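Local coordinates for protein nourseothricin acetyltransferase (Streptomyces noursei, PDB 5C82) that probably acetylates the antibiotic nourseothricin and so gives resistance to it, as a member of the GNAT family of acetyltransferases, at residues Y12-P17 against D78-V83; T34-T39 against V149-I154; A92-V97 against D110-P115; W143-N148 against A182-M187. The protein carries 1 engineered substitution. All coordinates share one frame; numbering follows the deposited sequence.

Contact 1 of 4, residues Y12-P17 against D78-V83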
loop_
_atom_site.group_PDB
_atom_site.type_symbol
_atom_site.label_atom_id
_atom_site.label_comp_id
_atom_site.label_asym_id
_atom_site.label_seq_id
_atom_site.Cartn_x
_atom_site.Cartn_y
_atom_site.Cartn_z
ATOM N N TYR A 12 10.610 18.942 -21.749
ATOM C CA TYR A 12 10.631 17.912 -20.720
ATOM C C TYR A 12 12.040 17.514 -20.415
ATOM O O TYR A 12 12.847 17.412 -21.322
ATOM C CB TYR A 12 9.858 16.669 -21.191
ATOM C CG TYR A 12 8.418 16.937 -21.547
ATOM C CD1 TYR A 12 8.053 17.298 -22.844
ATOM C CD2 TYR A 12 7.405 16.770 -20.604
ATOM C CE1 TYR A 12 6.723 17.542 -23.177
ATOM C CE2 TYR A 12 6.073 17.033 -20.922
ATOM C CZ TYR A 12 5.741 17.434 -22.204
ATOM O OH TYR A 12 4.429 17.677 -22.497
ATOM N N ARG A 13 12.328 17.264 -19.136
ATOM C CA ARG A 13 13.640 16.821 -18.680
ATOM C C ARG A 13 13.584 16.196 -17.285
ATOM O O ARG A 13 12.563 16.246 -16.596
ATOM C CB ARG A 13 14.674 17.984 -18.693
ATOM C CG ARG A 13 14.287 19.240 -17.918
ATOM C CD ARG A 13 15.506 20.145 -17.738
ATOM N NE ARG A 13 15.178 21.435 -17.125
ATOM C CZ ARG A 13 14.975 21.621 -15.822
ATOM N NH1 ARG A 13 15.079 20.606 -14.975
ATOM N NH2 ARG A 13 14.681 22.825 -15.355
ATOM N N THR A 14 14.715 15.654 -16.859
ATOM C CA THR A 14 14.864 15.162 -15.510
ATOM C C THR A 14 15.022 16.431 -14.639
ATOM O O THR A 14 15.540 17.457 -15.119
ATOM C CB THR A 14 15.994 14.136 -15.455
ATOM O OG1 THR A 14 15.543 12.966 -16.138
ATOM C CG2 THR A 14 16.369 13.755 -14.044
ATOM N N SER A 15 14.459 16.401 -13.429
ATOM C CA SER A 15 14.535 17.535 -12.511
ATOM C C SER A 15 16.001 17.762 -12.066
ATOM O O SER A 15 16.826 16.844 -12.107
ATOM C CB SER A 15 13.699 17.271 -11.266
ATOM O OG SER A 15 14.371 16.315 -10.458
ATOM N N VAL A 16 16.284 18.985 -11.599
ATOM C CA VAL A 16 17.577 19.406 -11.059
ATOM C C VAL A 16 17.266 20.029 -9.689
ATOM O O VAL A 16 16.106 20.418 -9.490
ATOM C CB VAL A 16 18.365 20.368 -12.005
ATOM C CG1 VAL A 16 18.808 19.645 -13.284
ATOM C CG2 VAL A 16 17.585 21.645 -12.332
ATOM N N PRO A 17 18.240 20.140 -8.737
ATOM C CA PRO A 17 17.909 20.739 -7.419
ATOM C C PRO A 17 17.190 22.089 -7.497
ATOM O O PRO A 17 16.260 22.307 -6.733
ATOM C CB PRO A 17 19.269 20.857 -6.717
ATOM C CG PRO A 17 20.109 19.820 -7.360
ATOM C CD PRO A 17 19.655 19.718 -8.794
ATOM N N ASP A 78 16.866 4.129 -8.546
ATOM C CA ASP A 78 15.501 3.662 -8.768
ATOM C C ASP A 78 14.454 4.769 -8.656
ATOM O O ASP A 78 13.329 4.582 -9.116
ATOM C CB ASP A 78 15.180 2.481 -7.840
ATOM C CG ASP A 78 15.980 1.221 -8.128
ATOM O OD1 ASP A 78 16.233 0.932 -9.327
ATOM O OD2 ASP A 78 16.316 0.501 -7.162
ATOM N N SER A 79 14.831 5.924 -8.069
ATOM C CA SER A 79 13.978 7.103 -7.936
ATOM C C SER A 79 14.304 8.126 -9.048
ATOM O O SER A 79 15.468 8.228 -9.455
ATOM C CB SER A 79 14.156 7.734 -6.558
ATOM O OG SER A 79 13.402 8.929 -6.414
ATOM N N ARG A 80 13.278 8.855 -9.553
ATOM C CA ARG A 80 13.429 9.898 -10.577
ATOM C C ARG A 80 12.231 10.849 -10.619
ATOM O O ARG A 80 11.103 10.422 -10.384
ATOM C CB ARG A 80 13.652 9.296 -11.968
ATOM C CG ARG A 80 14.321 10.257 -12.959
ATOM C CD ARG A 80 14.904 9.460 -14.084
ATOM N NE ARG A 80 15.821 10.216 -14.925
ATOM C CZ ARG A 80 16.950 9.717 -15.410
ATOM N NH1 ARG A 80 17.316 8.474 -15.111
ATOM N NH2 ARG A 80 17.731 10.459 -16.182
ATOM N N THR A 81 12.494 12.129 -10.930
ATOM C CA THR A 81 11.487 13.172 -11.112
ATOM C C THR A 81 11.640 13.757 -12.515
ATOM O O THR A 81 12.730 14.182 -12.890
ATOM C CB THR A 81 11.592 14.286 -10.035
ATOM O OG1 THR A 81 11.427 13.721 -8.740
ATOM C CG2 THR A 81 10.564 15.419 -10.236
ATOM N N PHE A 82 10.534 13.807 -13.269
ATOM C CA PHE A 82 10.478 14.429 -14.584
ATOM C C PHE A 82 9.641 15.692 -14.495
ATOM O O PHE A 82 8.581 15.690 -13.870
ATOM C CB PHE A 82 9.911 13.477 -15.643
ATOM C CG PHE A 82 10.712 12.218 -15.811
ATOM C CD1 PHE A 82 11.889 12.218 -16.555
ATOM C CD2 PHE A 82 10.250 11.011 -15.302
ATOM C CE1 PHE A 82 12.626 11.047 -16.720
ATOM C CE2 PHE A 82 10.985 9.837 -15.464
ATOM C CZ PHE A 82 12.160 9.855 -16.189
ATOM N N VAL A 83 10.132 16.780 -15.100
ATOM C CA VAL A 83 9.447 18.080 -15.095
ATOM C C VAL A 83 9.055 18.448 -16.505
ATOM O O VAL A 83 9.746 18.070 -17.447
ATOM C CB VAL A 83 10.305 19.208 -14.437
ATOM C CG1 VAL A 83 10.404 19.036 -12.918
ATOM C CG2 VAL A 83 11.696 19.325 -15.086
HETATM O O HOH W 1 15.121 13.677 -10.660
#
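V83, the residue most covered here, meets R13 in an antiparallel hydrogen-bonded pair: V83 N gives to R13 O at 2.9 Å, and R13 N returns a bond to V83 O at 3.2 Å. The branched side chain of V83 serves two neighbours. CG2 lies under one face of the R13 guanidinium, 3.6 Å from NH1, and CG1 turns to CB of S15. A guanidinium face is poor at hydrogen bonding and suits a methyl, while the N-H edge works separately: NH1 bonds to T14 O and forms a salt bridge with D19.

T14 contributes its hydroxyl. OG1, anti to the carbonyl carbon (chi1 -70°), accepts from R80 NE at 3.0 Å in the guanidinium plane, with a weak second bond from NH2. R80 CG lies over one face of the F82 ring, and from there the chain runs extended to NE.

S15 continues the pairing where the strand ends, its N bonding to T81 O at 2.9 Å. Its small hydroxyl reaches a water 2.7 Å from OG, which accepts from T81 N.

Strand 11-14 is one of the two outermost strands of the mixed sheet within this chain. Strand 79-85 pairs with strand 91-100 along its far side, while helix 122-137 packs against Y12, R80 and F82.

Contact 2 of 4, residues T34-T39 against V149-I154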
loop_
_atom_site.group_PDB
_atom_site.type_symbol
_atom_site.label_atom_id
_atom_site.label_comp_id
_atom_site.label_asym_id
_atom_site.label_seq_id
_atom_site.Cartn_x
_atom_site.Cartn_y
_atom_site.Cartn_z
ATOM N N THR A 34 -18.144 15.710 -8.720
ATOM C CA THR A 34 -18.406 14.292 -8.378
ATOM C C THR A 34 -17.253 13.727 -7.553
ATOM O O THR A 34 -16.178 14.314 -7.544
ATOM C CB THR A 34 -18.625 13.382 -9.627
ATOM O OG1 THR A 34 -17.408 13.250 -10.337
ATOM C CG2 THR A 34 -19.708 13.870 -10.575
ATOM N N VAL A 35 -17.485 12.592 -6.857
ATOM C CA VAL A 35 -16.491 11.856 -6.061
ATOM C C VAL A 35 -16.826 10.382 -6.211
ATOM O O VAL A 35 -17.962 10.042 -6.554
ATOM C CB VAL A 35 -16.385 12.254 -4.534
ATOM C CG1 VAL A 35 -15.991 13.724 -4.337
ATOM C CG2 VAL A 35 -17.664 11.908 -3.751
ATOM N N PHE A 36 -15.857 9.508 -5.965
ATOM C CA PHE A 36 -16.130 8.075 -5.972
ATOM C C PHE A 36 -16.318 7.718 -4.516
ATOM O O PHE A 36 -15.402 7.915 -3.701
ATOM C CB PHE A 36 -15.017 7.265 -6.639
ATOM C CG PHE A 36 -15.068 7.298 -8.155
ATOM C CD1 PHE A 36 -14.500 8.353 -8.865
ATOM C CD2 PHE A 36 -15.650 6.250 -8.875
ATOM C CE1 PHE A 36 -14.528 8.372 -10.266
ATOM C CE2 PHE A 36 -15.673 6.264 -10.273
ATOM C CZ PHE A 36 -15.100 7.320 -10.963
ATOM N N ARG A 37 -17.564 7.369 -4.170
ATOM C CA ARG A 37 -17.950 6.971 -2.822
ATOM C C ARG A 37 -17.541 5.526 -2.687
ATOM O O ARG A 37 -17.823 4.705 -3.576
ATOM C CB ARG A 37 -19.479 7.119 -2.610
ATOM C CG ARG A 37 -19.937 6.781 -1.180
ATOM C CD ARG A 37 -21.416 7.038 -0.995
ATOM N NE ARG A 37 -21.712 8.471 -0.911
ATOM C CZ ARG A 37 -22.918 9.004 -1.092
ATOM N NH1 ARG A 37 -23.958 8.230 -1.384
ATOM N NH2 ARG A 37 -23.088 10.316 -1.001
ATOM N N VAL A 38 -16.823 5.236 -1.599
ATOM C CA VAL A 38 -16.322 3.908 -1.285
ATOM C C VAL A 38 -17.222 3.316 -0.191
ATOM O O VAL A 38 -17.410 3.934 0.858
ATOM C CB VAL A 38 -14.816 3.923 -0.880
ATOM C CG1 VAL A 38 -14.356 2.548 -0.433
ATOM C CG2 VAL A 38 -13.935 4.444 -2.015
ATOM N N THR A 39 -17.785 2.141 -0.457
ATOM C CA THR A 39 -18.655 1.447 0.489
ATOM C C THR A 39 -18.034 0.092 0.870
ATOM O O THR A 39 -17.772 -0.745 -0.003
ATOM C CB THR A 39 -20.074 1.308 -0.110
ATOM O OG1 THR A 39 -20.645 2.602 -0.265
ATOM C CG2 THR A 39 -20.994 0.420 0.722
ATOM N N VAL A 149 -11.791 11.237 -3.812
ATOM C CA VAL A 149 -12.451 12.510 -4.127
ATOM C C VAL A 149 -11.933 13.113 -5.433
ATOM O O VAL A 149 -12.619 13.963 -6.017
ATOM C CB VAL A 149 -12.452 13.529 -2.968
ATOM C CG1 VAL A 149 -13.245 12.990 -1.770
ATOM C CG2 VAL A 149 -11.040 13.969 -2.575
ATOM N N ASN A 150 -10.745 12.645 -5.919
ATOM C CA ASN A 150 -10.185 13.123 -7.186
ATOM C C ASN A 150 -10.805 12.410 -8.410
ATOM O O ASN A 150 -10.086 11.795 -9.190
ATOM C CB ASN A 150 -8.640 13.080 -7.197
ATOM C CG ASN A 150 -7.992 14.099 -8.123
ATOM O OD1 ASN A 150 -8.607 14.655 -9.019
ATOM N ND2 ASN A 150 -6.719 14.382 -7.931
ATOM N N ALA A 151 -12.142 12.536 -8.602
ATOM C CA ALA A 151 -12.861 11.964 -9.770
ATOM C C ALA A 151 -12.193 12.352 -11.142
ATOM O O ALA A 151 -12.031 11.468 -11.976
ATOM C CB ALA A 151 -14.335 12.376 -9.756
ATOM N N PRO A 152 -11.738 13.615 -11.375
ATOM C CA PRO A 152 -11.071 13.931 -12.661
ATOM C C PRO A 152 -9.734 13.224 -12.930
ATOM O O PRO A 152 -9.441 12.930 -14.077
ATOM C CB PRO A 152 -10.871 15.458 -12.593
ATOM C CG PRO A 152 -11.908 15.936 -11.555
ATOM C CD PRO A 152 -11.862 14.835 -10.538
ATOM N N ALA A 153 -8.893 13.009 -11.904
ATOM C CA ALA A 153 -7.625 12.307 -12.088
ATOM C C ALA A 153 -7.933 10.848 -12.305
ATOM O O ALA A 153 -7.300 10.241 -13.158
ATOM C CB ALA A 153 -6.728 12.474 -10.873
ATOM N N ILE A 154 -8.939 10.304 -11.577
ATOM C CA ILE A 154 -9.361 8.903 -11.689
ATOM C C ILE A 154 -9.793 8.610 -13.128
ATOM O O ILE A 154 -9.300 7.660 -13.728
ATOM C CB ILE A 154 -10.426 8.496 -10.623
ATOM C CG1 ILE A 154 -9.800 8.487 -9.210
ATOM C CG2 ILE A 154 -11.045 7.124 -10.953
ATOM C CD1 ILE A 154 -10.790 8.673 -8.047
#
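F36 presents its ring edge to A151 in the first turn of helix 151-158. CA of A151 lies near the ring plane, 4.0 Å from CE1, and the small A151 side chain lets the aromatic edge come this close to the helix backbone. I154, one turn on, runs past F36 in the opposite direction. Two of its methyls meet neighbouring ring atoms: CG2 is 3.8 Å from F36 CE1, and CD1 is 3.8 Å from F36 CD1. With CG beside its own backbone N (chi1 -79°), F36 swings the ring from the strand to the helix.

Nearer the start of the strand, V35 sets its CG1 methyl 3.7 Å from V149 CA, and the two beta-branched side chains meet where the chain enters the helix. The methyl of A151 also touches T34, lying 3.2 Å from OG1. N150 occupies the N-cap position, its OD1 taking a weak capping bond from A153 N.

No hydrogen bond joins the two segments, so shape and apolar burial carry the contact. The one side-chain polar atom in it, T34 OG1, is satisfied by E49, which makes its place against a methyl group tolerable.

Contact 3 of 4, residues A92-V97 against D110-P115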
loop_
_atom_site.group_PDB
_atom_site.type_symbol
_atom_site.label_atom_id
_atom_site.label_comp_id
_atom_site.label_asym_id
_atom_site.label_seq_id
_atom_site.Cartn_x
_atom_site.Cartn_y
_atom_site.Cartn_z
ATOM N N ALA A 92 4.853 23.503 -15.714
ATOM C CA ALA A 92 3.522 23.084 -16.138
ATOM C C ALA A 92 3.137 21.835 -15.372
ATOM O O ALA A 92 1.938 21.581 -15.162
ATOM C CB ALA A 92 3.506 22.804 -17.633
ATOM N N GLY A 93 4.148 21.067 -14.959
ATOM C CA GLY A 93 3.897 19.827 -14.253
ATOM C C GLY A 93 5.120 19.003 -13.955
ATOM O O GLY A 93 6.203 19.278 -14.475
ATOM N N PHE A 94 4.942 17.995 -13.078
ATOM C CA PHE A 94 6.009 17.070 -12.693
ATOM C C PHE A 94 5.459 15.695 -12.368
ATOM O O PHE A 94 4.272 15.546 -12.073
ATOM C CB PHE A 94 6.850 17.630 -11.504
ATOM C CG PHE A 94 6.104 17.721 -10.192
ATOM C CD1 PHE A 94 5.375 18.860 -9.867
ATOM C CD2 PHE A 94 6.125 16.662 -9.284
ATOM C CE1 PHE A 94 4.662 18.935 -8.669
ATOM C CE2 PHE A 94 5.400 16.731 -8.087
ATOM C CZ PHE A 94 4.675 17.868 -7.784
ATOM N N VAL A 95 6.327 14.704 -12.368
ATOM C CA VAL A 95 5.988 13.323 -11.979
ATOM C C VAL A 95 7.191 12.770 -11.206
ATOM O O VAL A 95 8.343 12.936 -11.629
ATOM C CB VAL A 95 5.531 12.402 -13.168
ATOM C CG1 VAL A 95 6.650 12.147 -14.177
ATOM C CG2 VAL A 95 4.957 11.079 -12.661
ATOM N N VAL A 96 6.922 12.174 -10.055
ATOM C CA VAL A 96 7.951 11.568 -9.224
ATOM C C VAL A 96 7.669 10.083 -9.317
ATOM O O VAL A 96 6.525 9.652 -9.115
ATOM C CB VAL A 96 7.950 12.085 -7.746
ATOM C CG1 VAL A 96 9.106 11.478 -6.942
ATOM C CG2 VAL A 96 7.987 13.612 -7.683
ATOM N N VAL A 97 8.704 9.312 -9.649
ATOM C CA VAL A 97 8.636 7.864 -9.782
ATOM C C VAL A 97 9.670 7.198 -8.901
ATOM O O VAL A 97 10.732 7.772 -8.620
ATOM C CB VAL A 97 8.670 7.352 -11.256
ATOM C CG1 VAL A 97 7.566 7.995 -12.097
ATOM C CG2 VAL A 97 10.045 7.526 -11.921
ATOM N N ASP A 110 3.972 10.750 -7.099
ATOM C CA ASP A 110 3.263 12.005 -7.207
ATOM C C ASP A 110 3.245 12.401 -8.651
ATOM O O ASP A 110 4.217 12.165 -9.344
ATOM C CB ASP A 110 4.035 13.064 -6.375
ATOM C CG ASP A 110 3.231 14.262 -5.881
ATOM O OD1 ASP A 110 1.979 14.208 -5.933
ATOM O OD2 ASP A 110 3.853 15.251 -5.442
ATOM N N ILE A 111 2.145 12.989 -9.114
ATOM C CA ILE A 111 2.004 13.562 -10.461
ATOM C C ILE A 111 1.079 14.767 -10.325
ATOM O O ILE A 111 0.012 14.645 -9.726
ATOM C CB ILE A 111 1.603 12.558 -11.588
ATOM C CG1 ILE A 111 1.523 13.277 -12.975
ATOM C CG2 ILE A 111 0.317 11.753 -11.236
ATOM C CD1 ILE A 111 1.341 12.375 -14.217
ATOM N N GLU A 112 1.522 15.936 -10.786
ATOM C CA GLU A 112 0.731 17.160 -10.702
ATOM C C GLU A 112 0.937 18.064 -11.887
ATOM O O GLU A 112 2.056 18.199 -12.376
ATOM C CB GLU A 112 0.964 17.896 -9.373
ATOM C CG GLU A 112 -0.125 17.607 -8.348
ATOM C CD GLU A 112 0.358 17.407 -6.927
ATOM O OE1 GLU A 112 1.068 18.296 -6.400
ATOM O OE2 GLU A 112 -0.025 16.382 -6.318
ATOM N N VAL A 113 -0.162 18.625 -12.393
ATOM C CA VAL A 113 -0.186 19.522 -13.531
ATOM C C VAL A 113 -0.837 20.838 -13.056
ATOM O O VAL A 113 -1.840 20.783 -12.347
ATOM C CB VAL A 113 -0.905 18.864 -14.754
ATOM C CG1 VAL A 113 -1.031 19.823 -15.951
ATOM C CG2 VAL A 113 -0.197 17.589 -15.185
ATOM N N ALA A 114 -0.239 22.013 -13.403
ATOM C CA ALA A 114 -0.766 23.344 -13.041
ATOM C C ALA A 114 -2.156 23.476 -13.663
ATOM O O ALA A 114 -2.334 23.013 -14.785
ATOM C CB ALA A 114 0.160 24.448 -13.523
ATOM N N PRO A 115 -3.165 23.982 -12.907
ATOM C CA PRO A 115 -4.565 23.977 -13.397
ATOM C C PRO A 115 -4.818 24.503 -14.797
ATOM O O PRO A 115 -5.668 23.933 -15.476
ATOM C CB PRO A 115 -5.335 24.804 -12.353
ATOM C CG PRO A 115 -4.304 25.376 -11.438
ATOM C CD PRO A 115 -3.093 24.513 -11.531
#
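The beta hairpin of strands 91-100 and 105-113, in the middle of the mixed sheet, brings A92-V97 against D110-P115. F94 and E112 form a hydrogen-bonded pair, F94 N giving to E112 O at 3.0 Å and E112 N to F94 O at 3.1 Å. V96 N continues the series to D110 O at 2.8 Å, and A114 N reaches A92 O past the strand's end.

G93 suits its place because, without a side chain, its CA can lie 3.1 Å from E112 O; with A92 it forms a classic beta bulge opposite A84. In the GNAT fold this second hairpin strand leads into the R-x-x-G-x-G signature, which in relatives binds the pyrophosphate of acetyl-CoA. Here R118 starts that signature and its NE bonds to V113 O.

On one face F94 presents its ring edge to D110, OD2 lying 3.4 Å from CE2 near the ring plane, so that the C-H edge meets the carboxylate oxygen; the ring and carboxylate planes are 76° apart. The ring also leans against CB of E112, 3.9 Å from CE1. On the other face V95 and I111 lie side by side, with CG2 of V95 3.8 Å from I111 CB, and these apolar side chains pack under helix 122-137.

Contact 4 of 4, residues W143-N148 against A182-M187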
loop_
_atom_site.group_PDB
_atom_site.type_symbol
_atom_site.label_atom_id
_atom_site.label_comp_id
_atom_site.label_asym_id
_atom_site.label_seq_id
_atom_site.Cartn_x
_atom_site.Cartn_y
_atom_site.Cartn_z
ATOM N N TRP A 143 2.191 1.723 -11.165
ATOM C CA TRP A 143 1.217 1.745 -10.087
ATOM C C TRP A 143 1.045 3.146 -9.553
ATOM O O TRP A 143 2.014 3.893 -9.487
ATOM C CB TRP A 143 1.701 0.797 -8.967
ATOM C CG TRP A 143 0.809 0.675 -7.765
ATOM C CD1 TRP A 143 -0.155 -0.266 -7.554
ATOM C CD2 TRP A 143 0.828 1.503 -6.586
ATOM N NE1 TRP A 143 -0.724 -0.093 -6.308
ATOM C CE2 TRP A 143 -0.152 0.996 -5.701
ATOM C CE3 TRP A 143 1.549 2.655 -6.207
ATOM C CZ2 TRP A 143 -0.376 1.553 -4.432
ATOM C CZ3 TRP A 143 1.317 3.214 -4.954
ATOM C CH2 TRP A 143 0.391 2.645 -4.068
ATOM N N LEU A 144 -0.172 3.483 -9.108
ATOM C CA LEU A 144 -0.374 4.790 -8.480
ATOM C C LEU A 144 -1.465 4.739 -7.425
ATOM O O LEU A 144 -2.313 3.844 -7.411
ATOM C CB LEU A 144 -0.621 5.925 -9.514
ATOM C CG LEU A 144 -1.892 5.830 -10.381
ATOM C CD1 LEU A 144 -3.129 6.438 -9.642
ATOM C CD2 LEU A 144 -1.677 6.517 -11.717
ATOM N N GLU A 145 -1.448 5.744 -6.574
ATOM C CA GLU A 145 -2.416 5.985 -5.532
ATOM C C GLU A 145 -3.097 7.285 -5.908
ATOM O O GLU A 145 -2.439 8.192 -6.424
ATOM C CB GLU A 145 -1.685 6.127 -4.207
ATOM C CG GLU A 145 -2.596 6.263 -3.005
ATOM C CD GLU A 145 -2.669 7.696 -2.541
ATOM O OE1 GLU A 145 -1.745 8.148 -1.824
ATOM O OE2 GLU A 145 -3.636 8.382 -2.938
ATOM N N VAL A 146 -4.428 7.369 -5.673
ATOM C CA VAL A 146 -5.236 8.555 -5.928
ATOM C C VAL A 146 -6.396 8.624 -4.918
ATOM O O VAL A 146 -7.054 7.609 -4.655
ATOM C CB VAL A 146 -5.686 8.688 -7.413
ATOM C CG1 VAL A 146 -6.525 7.496 -7.889
ATOM C CG2 VAL A 146 -6.409 10.014 -7.661
ATOM N N THR A 147 -6.619 9.809 -4.318
ATOM C CA THR A 147 -7.738 9.976 -3.397
ATOM C C THR A 147 -9.051 9.779 -4.157
ATOM O O THR A 147 -9.174 10.203 -5.310
ATOM C CB THR A 147 -7.684 11.300 -2.622
ATOM O OG1 THR A 147 -8.877 11.374 -1.847
ATOM C CG2 THR A 147 -7.608 12.547 -3.543
ATOM N N ASN A 148 -10.012 9.107 -3.505
ATOM C CA ASN A 148 -11.339 8.815 -4.037
ATOM C C ASN A 148 -12.117 10.101 -4.441
ATOM O O ASN A 148 -13.013 10.048 -5.293
ATOM C CB ASN A 148 -12.131 7.987 -3.003
ATOM C CG ASN A 148 -12.565 8.828 -1.835
ATOM O OD1 ASN A 148 -11.744 9.345 -1.087
ATOM N ND2 ASN A 148 -13.848 9.131 -1.761
ATOM N N ALA A 182 -7.718 5.838 -0.026
ATOM C CA ALA A 182 -6.701 5.782 -1.079
ATOM C C ALA A 182 -7.144 4.755 -2.137
ATOM O O ALA A 182 -7.546 3.664 -1.787
ATOM C CB ALA A 182 -5.353 5.400 -0.485
ATOM N N LEU A 183 -7.156 5.124 -3.401
ATOM C CA LEU A 183 -7.513 4.182 -4.458
ATOM C C LEU A 183 -6.245 3.833 -5.209
ATOM O O LEU A 183 -5.412 4.718 -5.492
ATOM C CB LEU A 183 -8.587 4.719 -5.420
ATOM C CG LEU A 183 -9.924 5.208 -4.835
ATOM C CD1 LEU A 183 -10.838 5.664 -5.956
ATOM C CD2 LEU A 183 -10.626 4.135 -3.919
ATOM N N TYR A 184 -6.090 2.540 -5.508
ATOM C CA TYR A 184 -4.911 2.026 -6.188
ATOM C C TYR A 184 -5.207 1.639 -7.624
ATOM O O TYR A 184 -6.231 1.017 -7.892
ATOM C CB TYR A 184 -4.289 0.873 -5.382
ATOM C CG TYR A 184 -3.866 1.267 -3.974
ATOM C CD1 TYR A 184 -3.369 2.538 -3.705
ATOM C CD2 TYR A 184 -3.848 0.330 -2.941
ATOM C CE1 TYR A 184 -2.925 2.884 -2.434
ATOM C CE2 TYR A 184 -3.418 0.676 -1.660
ATOM C CZ TYR A 184 -2.970 1.958 -1.411
ATOM O OH TYR A 184 -2.509 2.320 -0.169
HETATM N N MSE A 185 -4.361 2.110 -8.569
HETATM C CA MSE A 185 -4.552 1.803 -9.991
HETATM C C MSE A 185 -3.259 1.329 -10.606
HETATM O O MSE A 185 -2.176 1.803 -10.249
HETATM C CB MSE A 185 -5.140 3.001 -10.773
HETATM C CG MSE A 185 -6.439 3.572 -10.160
HETATM SE SE MSE A 185 -7.166 5.029 -11.185
HETATM C CE MSE A 185 -7.942 3.969 -12.746
ATOM N N SER A 186 -3.357 0.369 -11.509
ATOM C CA SER A 186 -2.167 -0.156 -12.140
ATOM C C SER A 186 -2.340 -0.313 -13.635
ATOM O O SER A 186 -3.461 -0.378 -14.143
ATOM C CB SER A 186 -1.741 -1.479 -11.511
ATOM O OG SER A 186 -2.714 -2.482 -11.757
HETATM N N MSE A 187 -1.201 -0.414 -14.322
HETATM C CA MSE A 187 -1.127 -0.636 -15.751
HETATM C C MSE A 187 0.023 -1.586 -16.004
HETATM O O MSE A 187 1.108 -1.283 -15.509
HETATM C CB MSE A 187 -0.822 0.698 -16.446
HETATM C CG MSE A 187 -0.969 0.646 -17.897
HETATM SE SE MSE A 187 -0.570 2.377 -18.626
HETATM C CE MSE A 187 1.394 2.380 -18.570
#
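The antiparallel pairing of strands 141-147 and 182-188 belongs to the C-terminal arm of the GNAT fold, and W143-N148 runs against A182-M187 with four backbone hydrogen bonds. L144 and M185 exchange two, both 2.9 Å from N to O, and V146 and L183 exchange two more, both 2.8 Å.

On one face of the sheet the aromatic pair W143 and Y184 dominates. W143 keeps CG anti to its backbone N (chi1 -179°) and carries its six-membered ring across Y184, with CZ2 over the tyrosine face, 3.2 Å from CD1. The planes make 43°, an oblique meeting. E145 fills the edge of the same tyrosine ring with its aliphatic part, CG being 3.4 Å from CE1, while its carboxylate turns elsewhere, OE2 bonding to Y172. This face adjoins the second subunit, where Y184 packs on Y184 of that chain.

The opposite face is apolar and lies against helix 151-158, through I154 and Y157, with M127 of helix 122-137 also touching L144. L183 extends CD1 to 3.7 Å from CA of N148, whose amide is held by Q181 and F36. L144 and M185, a selenomethionine, point the same way side by side, CD1 to CB. With its first torsion at -53° and its second extended, M185 brings its selenium 4.2 Å from CG1 of V146.

Overall arrangement
Contacts 1, 3 and 4 share the mixed sheet. Contacts 1 and 3 are direct neighbours, centres 11 Å apart, joined where R80 and F82 pair with V97 and V95. Contacts 3 and 4 lie on adjacent strands, yet their centres are 15 Å apart and their nearest atoms about 6 Å, consistent with the splay between these strands in GNAT enzymes, which receives acetyl-CoA. A bound tartrate, probably from the crystallisation liquor, lies about 3 Å from the V113 side chain and about 6 Å from that of V146, consistent with a pocket there. Contact 2 joins contact 4, centres 11 Å apart, by F36 O of the smaller sheet with N148 ND2, and by I154 packing on V146 and L183; the centres of contacts 1 and 2 are 29 Å apart.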